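Envelope glycoprotein (Bourbon virus, PDB 5ZKX) probably drives the merger of viral and host membranes during entry, as a trimeric class III fusion protein captured here in its postfusion form. Local coordinates at residues A[297-300]-A[301-304]. Residues are numbered along the deposited sequence; the frame is centred on the assembly and turned at random.
Sequences ETES and LRLS
Leu301, Ser300 and Arg302 illustrate how consecutive residues of one helix share a backbone pattern yet send their side chains to different neighbours. Leu301 gives its N-H to Glu297 O at 2.8 Å, and its CB rests 3.3 Å from Glu297 O, against the carbonyl of the preceding turn. One turn on, the carbonyl of Ser300 takes the N-H of Ser304, with Ser304 N and Ser300 O 3.2 Å apart.

All this sits on helix 284-329, the long helix that packs against its copies in the trimer, as expected of the central coiled coil of a postfusion class III protein. Leu301 meets Leu301 of the third subunit. In Ser300 the hydroxyl is anti to the backbone N (chi1 -174°), and there OG accepts a weak hydrogen bond from NE1 of Trp405 of the second subunit.

Arg302 leans back over the preceding turn, with CG 3.2 Å from Thr298 O and CD 3.9 Å from Thr298 CG2. A bend at chi3 (72°) then turns its guanidinium so that Glu299 OE2 lies at the edge, near its plane, in a salt bridge 3.4 Å from Arg302 NE. The contact is single, since Glu299 OE1 stays 5.2 Å from Arg302 NE; the two planes are 50° apart. NH1 of Arg302 donates a hydrogen bond to the backbone oxygen of Pro407 of the third subunit.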
ATOM      1  N   GLU A 297      17.599   4.876   3.652  1.00 27.10           N
ATOM      2  CA  GLU A 297      17.782   6.317   3.794  1.00 28.86           C
ATOM      3  C   GLU A 297      18.066   6.705   5.237  1.00 28.96           C
ATOM      4  O   GLU A 297      18.785   7.678   5.485  1.00 32.84           O
ATOM      5  CB  GLU A 297      16.547   7.058   3.285  1.00 26.74           C
ATOM      6  CG  GLU A 297      16.473   7.140   1.777  1.00 34.25           C
ATOM      7  CD  GLU A 297      17.584   7.983   1.187  1.00 34.79           C
ATOM      8  OE1 GLU A 297      17.527   9.221   1.337  1.00 38.29           O
ATOM      9  OE2 GLU A 297      18.514   7.409   0.581  1.00 33.05           O
ATOM     10  N   THR A 298      17.505   5.969   6.197  1.00 26.91           N
ATOM     11  CA  THR A 298      17.785   6.260   7.597  1.00 25.10           C
ATOM     12  C   THR A 298      19.224   5.910   7.955  1.00 25.08           C
ATOM     13  O   THR A 298      19.867   6.626   8.731  1.00 27.40           O
ATOM     14  CB  THR A 298      16.793   5.514   8.488  1.00 25.40           C
ATOM     15  OG1 THR A 298      15.493   6.095   8.327  1.00 23.73           O
ATOM     16  CG2 THR A 298      17.199   5.603   9.955  1.00 25.04           C
ATOM     17  N   GLU A 299      19.757   4.825   7.388  1.00 17.54           N
ATOM     18  CA  GLU A 299      21.163   4.512   7.608  1.00 19.39           C
ATOM     19  C   GLU A 299      22.061   5.557   6.964  1.00 20.39           C
ATOM     20  O   GLU A 299      23.055   5.981   7.562  1.00 25.02           O
ATOM     21  CB  GLU A 299      21.493   3.120   7.069  1.00 22.92           C
ATOM     22  CG  GLU A 299      20.895   1.975   7.876  1.00 23.95           C
ATOM     23  CD  GLU A 299      21.666   1.670   9.149  1.00 27.17           C
ATOM     24  OE1 GLU A 299      21.966   0.484   9.388  1.00 28.71           O
ATOM     25  OE2 GLU A 299      21.959   2.608   9.920  1.00 26.25           O
ATOM     26  N   SER A 300      21.724   5.982   5.744  1.00 26.48           N
ATOM     27  CA  SER A 300      22.467   7.053   5.090  1.00 24.17           C
ATOM     28  C   SER A 300      22.410   8.335   5.908  1.00 28.15           C
ATOM     29  O   SER A 300      23.410   9.051   6.027  1.00 30.85           O
ATOM     30  CB  SER A 300      21.909   7.291   3.689  1.00 28.53           C
ATOM     31  OG  SER A 300      22.693   8.231   2.979  1.00 35.96           O
ATOM     32  N   LEU A 301      21.241   8.640   6.472  1.00 25.68           N
ATOM     33  CA  LEU A 301      21.109   9.811   7.331  1.00 21.81           C
ATOM     34  C   LEU A 301      21.981   9.679   8.573  1.00 23.07           C
ATOM     35  O   LEU A 301      22.624  10.648   8.993  1.00 27.49           O
ATOM     36  CB  LEU A 301      19.637  10.002   7.704  1.00 25.34           C
ATOM     37  CG  LEU A 301      19.166  11.186   8.555  1.00 20.08           C
ATOM     38  CD1 LEU A 301      19.188  10.835  10.034  1.00 27.75           C
ATOM     39  CD2 LEU A 301      19.986  12.438   8.278  1.00 21.83           C
ATOM     40  N   ARG A 302      22.028   8.486   9.168  1.00 24.41           N
ATOM     41  CA  ARG A 302      22.830   8.295  10.372  1.00 28.44           C
ATOM     42  C   ARG A 302      24.315   8.473  10.081  1.00 28.16           C
ATOM     43  O   ARG A 302      25.064   8.983  10.923  1.00 28.94           O
ATOM     44  CB  ARG A 302      22.559   6.915  10.973  1.00 29.25           C
ATOM     45  CG  ARG A 302      21.209   6.808  11.668  1.00 23.80           C
ATOM     46  CD  ARG A 302      20.714   5.374  11.715  1.00 23.18           C
ATOM     47  NE  ARG A 302      21.470   4.550  12.650  1.00 25.04           N
ATOM     48  CZ  ARG A 302      21.295   4.563  13.969  1.00 28.74           C
ATOM     49  NH1 ARG A 302      20.392   5.368  14.510  1.00 28.48           N
ATOM     50  NH2 ARG A 302      22.025   3.773  14.749  1.00 18.81           N
ATOM     51  N   LEU A 303      24.757   8.061   8.892  1.00 25.88           N
ATOM     52  CA  LEU A 303      26.141   8.281   8.488  1.00 21.44           C
ATOM     53  C   LEU A 303      26.465   9.769   8.444  1.00 23.13           C
ATOM     54  O   LEU A 303      27.511  10.204   8.935  1.00 23.00           O
ATOM     55  CB  LEU A 303      26.396   7.645   7.123  1.00 23.03           C
ATOM     56  CG  LEU A 303      27.007   6.245   7.088  1.00 33.49           C
ATOM     57  CD1 LEU A 303      27.510   5.936   5.686  1.00 28.36           C
ATOM     58  CD2 LEU A 303      28.131   6.123   8.101  1.00 34.81           C
ATOM     59  N   SER A 304      25.576  10.564   7.843  1.00 21.45           N
ATOM     60  CA  SER A 304      25.795  12.005   7.781  1.00 23.98           C
ATOM     61  C   SER A 304      25.853  12.616   9.175  1.00 25.30           C
ATOM     62  O   SER A 304      26.713  13.458   9.456  1.00 26.70           O
ATOM     63  CB  SER A 304      24.694  12.665   6.955  1.00 23.28           C
ATOM     64  OG  SER A 304      24.691  12.163   5.632  1.00 29.77           O
TER